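Local coordinates for protein ATP-dependent 6-phosphofructokinase subunit beta (PDB 3O8O) that catalyses the ATP-dependent phosphorylation of fructose 6-phosphate to fructose 1,6-bisphosphate, the first committing step of glycolysis, and binds fructose 2,6-bisphosphate as an allosteric activator, at residues G560-Q568 against F651-Q662; G570-S580 against L623-S631. One frame throughout, in Å; residues are numbered along the deposited sequence.

Interaction 1: residues G560-Q568 against F651-Q662; sequences GRAFVVDCQ and FDAKPAYPGHVQ. With FDP (2,6-di-O-phosphono-beta-D-fructofuranose), chain L; FDP (2,6-di-O-phosphono-beta-D-fructofuranose), chain J.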
loop_
_atom_site.group_PDB
_atom_site.type_symbol
_atom_site.label_atom_id
_atom_site.label_comp_id
_atom_site.label_asym_id
_atom_site.label_seq_id
_atom_site.Cartn_x
_atom_site.Cartn_y
_atom_site.Cartn_z
ATOM N N GLY B 560 -1.984 -7.527 -28.229
ATOM C CA GLY B 560 -2.641 -6.409 -27.588
ATOM C C GLY B 560 -2.404 -6.404 -26.091
ATOM O O GLY B 560 -3.334 -6.318 -25.284
ATOM N N ARG B 561 -1.142 -6.512 -25.708
ATOM C CA ARG B 561 -0.816 -6.486 -24.305
ATOM C C ARG B 561 0.561 -5.933 -24.062
ATOM O O ARG B 561 1.485 -6.194 -24.819
ATOM C CB ARG B 561 -0.912 -7.882 -23.703
ATOM C CG ARG B 561 -0.319 -7.939 -22.325
ATOM C CD ARG B 561 -0.759 -9.153 -21.602
ATOM N NE ARG B 561 -2.160 -9.092 -21.207
ATOM C CZ ARG B 561 -2.749 -10.030 -20.469
ATOM N NH1 ARG B 561 -2.052 -11.078 -20.063
ATOM N NH2 ARG B 561 -4.020 -9.923 -20.130
ATOM N N ALA B 562 0.682 -5.161 -22.992
ATOM C CA ALA B 562 1.951 -4.570 -22.605
ATOM C C ALA B 562 2.216 -4.947 -21.151
ATOM O O ALA B 562 1.288 -5.214 -20.381
ATOM C CB ALA B 562 1.908 -3.027 -22.763
ATOM N N PHE B 563 3.493 -4.992 -20.787
ATOM C CA PHE B 563 3.879 -5.326 -19.422
ATOM C C PHE B 563 4.618 -4.161 -18.797
ATOM O O PHE B 563 5.470 -3.549 -19.435
ATOM C CB PHE B 563 4.813 -6.542 -19.383
ATOM C CG PHE B 563 4.110 -7.860 -19.289
ATOM C CD1 PHE B 563 3.934 -8.657 -20.414
ATOM C CD2 PHE B 563 3.638 -8.318 -18.070
ATOM C CE1 PHE B 563 3.295 -9.901 -20.321
ATOM C CE2 PHE B 563 3.008 -9.547 -17.966
ATOM C CZ PHE B 563 2.834 -10.343 -19.088
ATOM N N VAL B 564 4.269 -3.830 -17.560
ATOM C CA VAL B 564 4.978 -2.791 -16.851
ATOM C C VAL B 564 5.872 -3.579 -15.898
ATOM O O VAL B 564 5.380 -4.257 -14.979
ATOM C CB VAL B 564 4.058 -1.896 -16.049
ATOM C CG1 VAL B 564 4.892 -0.876 -15.258
ATOM C CG2 VAL B 564 3.132 -1.187 -16.967
ATOM N N VAL B 565 7.179 -3.508 -16.163
ATOM C CA VAL B 565 8.181 -4.230 -15.409
ATOM C C VAL B 565 8.885 -3.386 -14.401
ATOM O O VAL B 565 9.617 -2.469 -14.772
ATOM C CB VAL B 565 9.260 -4.759 -16.315
ATOM C CG1 VAL B 565 10.142 -5.711 -15.532
ATOM C CG2 VAL B 565 8.644 -5.428 -17.508
ATOM N N ASP B 566 8.689 -3.703 -13.127
ATOM C CA ASP B 566 9.347 -2.977 -12.048
ATOM C C ASP B 566 10.865 -3.224 -12.144
ATOM O O ASP B 566 11.289 -4.366 -12.171
ATOM C CB ASP B 566 8.804 -3.481 -10.720
ATOM C CG ASP B 566 9.410 -2.764 -9.543
ATOM O OD1 ASP B 566 9.327 -1.520 -9.533
ATOM O OD2 ASP B 566 9.959 -3.437 -8.636
ATOM N N CYS B 567 11.672 -2.164 -12.208
ATOM C CA CYS B 567 13.135 -2.284 -12.326
ATOM C C CYS B 567 13.862 -1.735 -11.117
ATOM O O CYS B 567 13.342 -0.866 -10.443
ATOM C CB CYS B 567 13.622 -1.536 -13.549
ATOM S SG CYS B 567 12.957 -2.213 -15.037
ATOM N N GLN B 568 15.066 -2.237 -10.843
ATOM C CA GLN B 568 15.825 -1.772 -9.693
ATOM C C GLN B 568 16.738 -0.635 -10.032
ATOM O O GLN B 568 16.729 -0.138 -11.154
ATOM C CB GLN B 568 16.637 -2.907 -9.083
ATOM C CG GLN B 568 15.812 -3.757 -8.135
ATOM C CD GLN B 568 16.605 -4.848 -7.452
ATOM O OE1 GLN B 568 16.049 -5.692 -6.747
ATOM N NE2 GLN B 568 17.911 -4.842 -7.660
ATOM N N PHE B 651 -6.414 -2.355 -25.531
ATOM C CA PHE B 651 -5.305 -3.240 -25.173
ATOM C C PHE B 651 -5.197 -3.178 -23.659
ATOM O O PHE B 651 -5.760 -2.280 -23.048
ATOM C CB PHE B 651 -4.003 -2.748 -25.796
ATOM C CG PHE B 651 -3.521 -1.461 -25.222
ATOM C CD1 PHE B 651 -2.510 -1.451 -24.264
ATOM C CD2 PHE B 651 -4.062 -0.236 -25.642
ATOM C CE1 PHE B 651 -2.023 -0.231 -23.726
ATOM C CE2 PHE B 651 -3.585 0.995 -25.110
ATOM C CZ PHE B 651 -2.565 0.990 -24.156
ATOM N N ASP B 652 -4.505 -4.124 -23.034
ATOM C CA ASP B 652 -4.376 -4.044 -21.587
ATOM C C ASP B 652 -2.913 -4.126 -21.162
ATOM O O ASP B 652 -2.001 -4.218 -22.009
ATOM C CB ASP B 652 -5.160 -5.147 -20.903
ATOM C CG ASP B 652 -4.590 -6.505 -21.191
ATOM O OD1 ASP B 652 -4.963 -7.505 -20.523
ATOM O OD2 ASP B 652 -3.753 -6.569 -22.108
ATOM N N ALA B 653 -2.686 -4.083 -19.851
ATOM C CA ALA B 653 -1.339 -4.157 -19.318
ATOM C C ALA B 653 -1.317 -4.924 -18.022
ATOM O O ALA B 653 -2.271 -4.857 -17.239
ATOM C CB ALA B 653 -0.791 -2.782 -19.083
ATOM N N LYS B 654 -0.224 -5.651 -17.793
ATOM C CA LYS B 654 -0.058 -6.422 -16.566
ATOM C C LYS B 654 1.241 -6.024 -15.911
ATOM O O LYS B 654 2.147 -5.513 -16.554
ATOM C CB LYS B 654 -0.027 -7.931 -16.834
ATOM C CG LYS B 654 -1.320 -8.524 -17.355
ATOM C CD LYS B 654 -2.494 -8.021 -16.552
ATOM C CE LYS B 654 -3.776 -8.760 -16.874
ATOM N NZ LYS B 654 -3.811 -10.086 -16.229
ATOM N N PRO B 655 1.350 -6.245 -14.608
ATOM C CA PRO B 655 2.601 -5.875 -13.946
ATOM C C PRO B 655 3.600 -7.043 -13.935
ATOM O O PRO B 655 3.230 -8.216 -14.119
ATOM C CB PRO B 655 2.134 -5.472 -12.542
ATOM C CG PRO B 655 0.975 -6.391 -12.324
ATOM C CD PRO B 655 0.269 -6.472 -13.640
ATOM N N ALA B 656 4.872 -6.715 -13.741
ATOM C CA ALA B 656 5.915 -7.732 -13.692
ATOM C C ALA B 656 6.946 -7.297 -12.683
ATOM O O ALA B 656 7.461 -6.184 -12.772
ATOM C CB ALA B 656 6.555 -7.904 -15.050
ATOM N N TYR B 657 7.221 -8.165 -11.714
ATOM C CA TYR B 657 8.196 -7.848 -10.688
ATOM C C TYR B 657 9.341 -8.852 -10.610
ATOM O O TYR B 657 9.350 -9.725 -9.740
ATOM C CB TYR B 657 7.515 -7.745 -9.326
ATOM C CG TYR B 657 6.598 -6.565 -9.166
ATOM C CD1 TYR B 657 5.271 -6.641 -9.543
ATOM C CD2 TYR B 657 7.044 -5.393 -8.598
ATOM C CE1 TYR B 657 4.388 -5.560 -9.351
ATOM C CE2 TYR B 657 6.187 -4.319 -8.397
ATOM C CZ TYR B 657 4.856 -4.406 -8.774
ATOM O OH TYR B 657 4.008 -3.341 -8.562
ATOM N N PRO B 658 10.329 -8.729 -11.511
ATOM C CA PRO B 658 11.475 -9.638 -11.527
ATOM C C PRO B 658 12.178 -9.594 -10.184
ATOM O O PRO B 658 12.790 -10.569 -9.754
ATOM C CB PRO B 658 12.325 -9.116 -12.687
ATOM C CG PRO B 658 11.972 -7.694 -12.739
ATOM C CD PRO B 658 10.497 -7.672 -12.513
ATOM N N GLY B 659 12.081 -8.455 -9.523
ATOM C CA GLY B 659 12.665 -8.341 -8.205
ATOM C C GLY B 659 14.153 -8.578 -8.006
ATOM O O GLY B 659 14.991 -7.936 -8.641
ATOM N N HIS B 660 14.490 -9.491 -7.100
ATOM C CA HIS B 660 15.879 -9.779 -6.810
ATOM C C HIS B 660 16.618 -10.627 -7.835
ATOM O O HIS B 660 17.840 -10.735 -7.741
ATOM C CB HIS B 660 16.017 -10.422 -5.426
ATOM C CG HIS B 660 15.960 -9.437 -4.295
ATOM N ND1 HIS B 660 14.778 -9.000 -3.732
ATOM C CD2 HIS B 660 16.944 -8.766 -3.654
ATOM C CE1 HIS B 660 15.040 -8.106 -2.795
ATOM N NE2 HIS B 660 16.345 -7.946 -2.729
ATOM N N VAL B 661 15.929 -11.231 -8.806
ATOM C CA VAL B 661 16.686 -12.006 -9.764
ATOM C C VAL B 661 17.520 -11.001 -10.483
ATOM O O VAL B 661 18.435 -11.342 -11.223
ATOM C CB VAL B 661 15.845 -12.737 -10.824
ATOM C CG1 VAL B 661 15.079 -13.843 -10.187
ATOM C CG2 VAL B 661 14.977 -11.770 -11.564
ATOM N N GLN B 662 17.203 -9.745 -10.276
ATOM C CA GLN B 662 17.967 -8.735 -10.942
ATOM C C GLN B 662 19.422 -8.734 -10.503
ATOM O O GLN B 662 20.227 -8.026 -11.096
ATOM C CB GLN B 662 17.318 -7.370 -10.741
ATOM C CG GLN B 662 15.962 -7.284 -11.424
ATOM C CD GLN B 662 15.334 -5.912 -11.315
ATOM O OE1 GLN B 662 15.736 -4.965 -12.007
ATOM N NE2 GLN B 662 14.349 -5.792 -10.435
HETATM P P1 FDP L . 21.335 -0.003 -4.019
HETATM O O1P FDP L . 22.366 0.438 -3.054
HETATM O O2P FDP L . 21.983 -0.378 -5.442
HETATM O O3P FDP L . 20.264 1.163 -4.315
HETATM O O1 FDP L . 18.022 -1.709 -6.204
HETATM C C1 FDP L . 18.874 -1.004 -5.297
HETATM C C2 FDP L . 19.576 -1.984 -4.355
HETATM O O2 FDP L . 20.539 -1.317 -3.532
HETATM C C3 FDP L . 20.214 -3.121 -5.157
HETATM O O3 FDP L . 21.635 -3.007 -5.056
HETATM C C4 FDP L . 19.745 -4.363 -4.405
HETATM O O4 FDP L . 19.631 -5.440 -5.337
HETATM C C5 FDP L . 18.359 -3.898 -3.973
HETATM O O5 FDP L . 18.618 -2.582 -3.472
HETATM C C6 FDP L . 17.721 -4.735 -2.863
HETATM O O6 FDP L . 18.427 -4.561 -1.630
HETATM P P2 FDP L . 17.750 -4.963 -0.226
HETATM O O4P FDP L . 18.539 -4.476 0.925
HETATM O O5P FDP L . 16.253 -4.378 -0.229
HETATM O O6P FDP L . 17.608 -6.565 -0.259
HETATM P P1 FDP J . -4.331 -20.213 -14.995
HETATM O O1P FDP J . -4.894 -21.107 -16.031
HETATM O O2P FDP J . -4.508 -20.830 -13.519
HETATM O O3P FDP J . -5.072 -18.785 -14.972
HETATM O O1 FDP J . -1.110 -18.564 -12.204
HETATM C C1 FDP J . -1.804 -19.535 -12.992
HETATM C C2 FDP J . -2.024 -18.981 -14.401
HETATM O O2 FDP J . -2.766 -19.896 -15.216
HETATM C C3 FDP J . -0.690 -18.681 -15.092
HETATM O O3 FDP J . -0.389 -19.709 -16.041
HETATM C C4 FDP J . -1.025 -17.404 -15.856
HETATM O O4 FDP J . 0.199 -16.719 -16.137
HETATM C C5 FDP J . -1.846 -16.698 -14.779
HETATM O O5 FDP J . -2.720 -17.731 -14.292
HETATM C C6 FDP J . -2.693 -15.537 -15.306
HETATM O O6 FDP J . -1.911 -14.545 -15.971
HETATM P P2 FDP J . -2.664 -13.341 -16.728
HETATM O O4P FDP J . -2.964 -12.228 -15.800
HETATM O O5P FDP J . -1.714 -12.885 -17.944
HETATM O O6P FDP J . -3.984 -13.989 -17.386
#

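Interaction 2: residues G570-S580 against L623-S631; sequences GNSGYLATYAS and LILKSTNAS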
loop_
_atom_site.group_PDB
_atom_site.type_symbol
_atom_site.label_atom_id
_atom_site.label_comp_id
_atom_site.label_asym_id
_atom_site.label_seq_id
_atom_site.Cartn_x
_atom_site.Cartn_y
_atom_site.Cartn_z
ATOM N N GLY B 570 17.385 1.953 -7.393
ATOM C CA GLY B 570 17.158 3.110 -6.545
ATOM C C GLY B 570 16.835 4.401 -7.299
ATOM O O GLY B 570 15.838 4.489 -8.036
ATOM N N ASN B 571 17.657 5.423 -7.132
ATOM C CA ASN B 571 17.378 6.661 -7.819
ATOM C C ASN B 571 18.116 6.771 -9.141
ATOM O O ASN B 571 18.082 7.836 -9.792
ATOM C CB ASN B 571 17.750 7.851 -6.942
ATOM C CG ASN B 571 16.877 7.974 -5.722
ATOM O OD1 ASN B 571 15.666 7.819 -5.796
ATOM N ND2 ASN B 571 17.483 8.280 -4.601
ATOM N N SER B 572 18.790 5.694 -9.531
ATOM C CA SER B 572 19.540 5.687 -10.778
ATOM C C SER B 572 18.820 4.947 -11.898
ATOM O O SER B 572 18.529 3.752 -11.780
ATOM C CB SER B 572 20.904 5.053 -10.577
ATOM O OG SER B 572 21.514 4.847 -11.839
ATOM N N GLY B 573 18.560 5.665 -12.989
ATOM C CA GLY B 573 17.885 5.081 -14.134
ATOM C C GLY B 573 18.818 4.320 -15.067
ATOM O O GLY B 573 18.439 3.883 -16.155
ATOM N N TYR B 574 20.051 4.141 -14.629
ATOM C CA TYR B 574 21.012 3.439 -15.443
ATOM C C TYR B 574 20.508 2.070 -15.930
ATOM O O TYR B 574 20.458 1.806 -17.137
ATOM C CB TYR B 574 22.312 3.264 -14.670
ATOM C CG TYR B 574 23.327 2.476 -15.448
ATOM C CD1 TYR B 574 24.064 3.063 -16.479
ATOM C CD2 TYR B 574 23.548 1.141 -15.155
ATOM C CE1 TYR B 574 25.002 2.331 -17.187
ATOM C CE2 TYR B 574 24.466 0.412 -15.843
ATOM C CZ TYR B 574 25.202 1.000 -16.855
ATOM O OH TYR B 574 26.169 0.244 -17.476
ATOM N N LEU B 575 20.134 1.200 -14.993
ATOM C CA LEU B 575 19.669 -0.138 -15.342
ATOM C C LEU B 575 18.434 -0.160 -16.237
ATOM O O LEU B 575 18.391 -0.876 -17.239
ATOM C CB LEU B 575 19.410 -0.939 -14.077
ATOM C CG LEU B 575 18.880 -2.380 -14.240
ATOM C CD1 LEU B 575 19.797 -3.292 -15.066
ATOM C CD2 LEU B 575 18.700 -2.946 -12.855
ATOM N N ALA B 576 17.423 0.620 -15.885
ATOM C CA ALA B 576 16.217 0.655 -16.700
ATOM C C ALA B 576 16.541 1.133 -18.124
ATOM O O ALA B 576 16.037 0.581 -19.106
ATOM C CB ALA B 576 15.201 1.575 -16.056
ATOM N N THR B 577 17.394 2.150 -18.225
ATOM C CA THR B 577 17.766 2.705 -19.517
ATOM C C THR B 577 18.439 1.717 -20.430
ATOM O O THR B 577 17.953 1.467 -21.535
ATOM C CB THR B 577 18.690 3.913 -19.388
ATOM O OG1 THR B 577 17.995 4.974 -18.715
ATOM C CG2 THR B 577 19.131 4.378 -20.769
ATOM N N TYR B 578 19.551 1.150 -19.984
ATOM C CA TYR B 578 20.236 0.192 -20.836
ATOM C C TYR B 578 19.426 -1.069 -21.084
ATOM O O TYR B 578 19.454 -1.619 -22.191
ATOM C CB TYR B 578 21.647 -0.115 -20.304
ATOM C CG TYR B 578 22.569 1.048 -20.604
ATOM C CD1 TYR B 578 22.565 2.191 -19.801
ATOM C CD2 TYR B 578 23.287 1.096 -21.800
ATOM C CE1 TYR B 578 23.231 3.347 -20.196
ATOM C CE2 TYR B 578 23.956 2.255 -22.198
ATOM C CZ TYR B 578 23.918 3.366 -21.398
ATOM O OH TYR B 578 24.547 4.505 -21.807
ATOM N N ALA B 579 18.677 -1.514 -20.082
ATOM C CA ALA B 579 17.848 -2.711 -20.277
ATOM C C ALA B 579 16.876 -2.396 -21.425
ATOM O O ALA B 579 16.751 -3.142 -22.424
ATOM C CB ALA B 579 17.074 -3.036 -18.998
ATOM N N SER B 580 16.206 -1.264 -21.260
ATOM C CA SER B 580 15.269 -0.788 -22.238
ATOM C C SER B 580 15.915 -0.797 -23.635
ATOM O O SER B 580 15.376 -1.370 -24.590
ATOM C CB SER B 580 14.825 0.624 -21.861
ATOM O OG SER B 580 14.111 1.237 -22.921
ATOM N N LEU B 623 6.722 -3.577 -24.003
ATOM C CA LEU B 623 7.244 -3.488 -22.649
ATOM C C LEU B 623 7.428 -2.050 -22.207
ATOM O O LEU B 623 7.851 -1.184 -22.975
ATOM C CB LEU B 623 8.611 -4.165 -22.530
ATOM C CG LEU B 623 8.753 -5.646 -22.805
ATOM C CD1 LEU B 623 10.180 -6.052 -22.566
ATOM C CD2 LEU B 623 7.832 -6.422 -21.879
ATOM N N ILE B 624 7.128 -1.807 -20.945
ATOM C CA ILE B 624 7.297 -0.498 -20.360
ATOM C C ILE B 624 8.153 -0.809 -19.148
ATOM O O ILE B 624 7.682 -1.471 -18.223
ATOM C CB ILE B 624 5.950 0.091 -19.882
ATOM C CG1 ILE B 624 5.043 0.385 -21.072
ATOM C CG2 ILE B 624 6.186 1.366 -19.116
ATOM C CD1 ILE B 624 3.677 0.816 -20.655
ATOM N N LEU B 625 9.419 -0.397 -19.171
ATOM C CA LEU B 625 10.291 -0.641 -18.027
ATOM C C LEU B 625 10.141 0.544 -17.119
ATOM O O LEU B 625 10.184 1.684 -17.547
ATOM C CB LEU B 625 11.758 -0.810 -18.433
ATOM C CG LEU B 625 12.068 -1.916 -19.455
ATOM C CD1 LEU B 625 13.531 -2.295 -19.297
ATOM C CD2 LEU B 625 11.171 -3.154 -19.264
ATOM N N LYS B 626 9.958 0.273 -15.848
ATOM C CA LYS B 626 9.786 1.358 -14.930
ATOM C C LYS B 626 10.621 1.187 -13.672
ATOM O O LYS B 626 10.387 0.282 -12.880
ATOM C CB LYS B 626 8.294 1.477 -14.593
ATOM C CG LYS B 626 7.909 2.566 -13.605
ATOM C CD LYS B 626 7.730 2.002 -12.243
ATOM C CE LYS B 626 7.403 3.074 -11.227
ATOM N NZ LYS B 626 7.135 2.484 -9.864
ATOM N N SER B 627 11.626 2.036 -13.516
ATOM C CA SER B 627 12.426 2.017 -12.318
ATOM C C SER B 627 11.414 2.322 -11.211
ATOM O O SER B 627 10.588 3.227 -11.366
ATOM C CB SER B 627 13.468 3.139 -12.351
ATOM O OG SER B 627 14.613 2.793 -13.127
ATOM N N THR B 628 11.470 1.587 -10.103
ATOM C CA THR B 628 10.554 1.823 -8.994
ATOM C C THR B 628 10.531 3.284 -8.528
ATOM O O THR B 628 9.456 3.859 -8.327
ATOM C CB THR B 628 10.916 0.970 -7.792
ATOM O OG1 THR B 628 11.019 -0.397 -8.206
ATOM C CG2 THR B 628 9.878 1.100 -6.716
ATOM N N ASN B 629 11.706 3.888 -8.361
ATOM C CA ASN B 629 11.756 5.267 -7.893
ATOM C C ASN B 629 11.330 6.245 -8.944
ATOM O O ASN B 629 11.377 7.460 -8.733
ATOM C CB ASN B 629 13.141 5.608 -7.360
ATOM C CG ASN B 629 13.401 4.970 -6.010
ATOM O OD1 ASN B 629 12.644 4.087 -5.572
ATOM N ND2 ASN B 629 14.473 5.396 -5.342
ATOM N N ALA B 630 10.906 5.720 -10.089
ATOM C CA ALA B 630 10.406 6.608 -11.127
ATOM C C ALA B 630 9.080 7.239 -10.647
ATOM O O ALA B 630 8.652 8.249 -11.172
ATOM C CB ALA B 630 10.205 5.853 -12.398
ATOM N N SER B 631 8.437 6.623 -9.654
ATOM C CA SER B 631 7.209 7.153 -9.070
ATOM C C SER B 631 6.807 6.485 -7.768
ATOM O O SER B 631 6.642 5.254 -7.730
ATOM C CB SER B 631 6.033 7.030 -10.020
ATOM O OG SER B 631 4.845 7.389 -9.316
#

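Interaction 1: residues G560-Q568 against F651-Q662
Asp-652 OD1 takes NH2 of Arg-561 on its syn lone pair at 2.6 Å, and OD2 receives NE of the same arginine at 3.1 Å. This salt bridge is a side-on grip, one nitrogen to each oxygen, with the guanidinium and carboxylate planes 35° apart. The arginine chain bends at chi3 (-72°), which swings the guanidinium back over the neighbouring strand, where Lys-654 CG lies 3.7 Å above the centre of one face. NH1 is then placed to give a weak bond to phosphate oxygen O5P of one fructose 2,6-bisphosphate (chain J). Arg-561 and Lys-654 are both predicted to bind this activator, consistent with a positively charged site for its phosphate. Behind them, strands 561-567 and 652-656 run parallel in the four-stranded parallel sheet of the C-terminal PFK domain, joined by alternating backbone bonds from Ala-562 N to Asp-652 O through to Asp-566 N to Ala-656 O. On the face that carries Arg-561, the Phe-563 ring brings CE2 to 3.6 Å from Lys-654 CB, and helix 537-558 packs against the ring. Further along, Tyr-657 CD2 meets Asp-566 CB at 3.4 Å, while Asp-566 OD1 is hydrogen-bonded to Thr-628 OG1. Past the strand ends, Gln-662 OE1 accepts Gln-568 N at 3.0 Å and its NE2 reaches back to Gly-659 O. His-660 NE2 donates to O6P of a second activator molecule (chain L) at 3.1 Å.

Interaction 2: residues G570-S580 against L623-S631
Asn-629 ND2 donates to Asn-571 OD1 at 2.7 Å, the one hydrogen bond between 570-580 and 623-631. The donor stands 58° out of the carbonyl plane of Asn-571, off the lone pairs, and the two amide planes are turned 48° from each other. Asn-629 holds CG anti to its carbonyl carbon (chi1 -74°), which turns the amide to the loop before helix 574-580 and brings CB close to Gly-570 O. At its other end the Asn-571 amide gives ND2 to Met-741 O. An alanine in place of Asn-629 is likely to leave Asn-571 OD1 without this donor and the amide less firmly fixed in its rotation. Farther on, the helix runs nearly antiparallel to strand 623-627, its Ala-576 and Ala-579 methyls turned to the sheet. Leu-625 carries CG beside its backbone N, opposite the carbonyl carbon, and from there CD1 meets Ala-579 CB at 3.6 Å and fits beside Ser-580. Ser-627 OG sits against Ala-576 CB. Before the helix, Ser-572 OG accepts Tyr-574 N in an ST turn and also bonds to Ser-525 O. The two alanine methyls probably allow the helix its close approach to the strand, while the amide pair ties the 3-10 turn at 628-630 to the loop at Gly-570, a residue of the activator pocket.

Overall arrangement
Both contacts belong to the C-terminal regulatory PFK domain, their centres about 11 Å apart. They share one parallel sheet: strand 561-567 sits between 652-656, its partner in interaction 1, and 622-627, the strand of interaction 2. Along the chain the order is 560-568, 570-580, 623-631, 651-662, so the second contact falls within the span bridged by the first. Strand 561-567 leads, through a short loop, into helix 574-583, which crosses back over the sheet. Val-565 CG2 packs on Leu-625 CD2, and a probable backbone bond links Phe-563 O to Ile-624 N. Gln-568, Gly-570 and His-660 all lie at the same activator molecule, whereas the opposite end of interaction 1 reaches another.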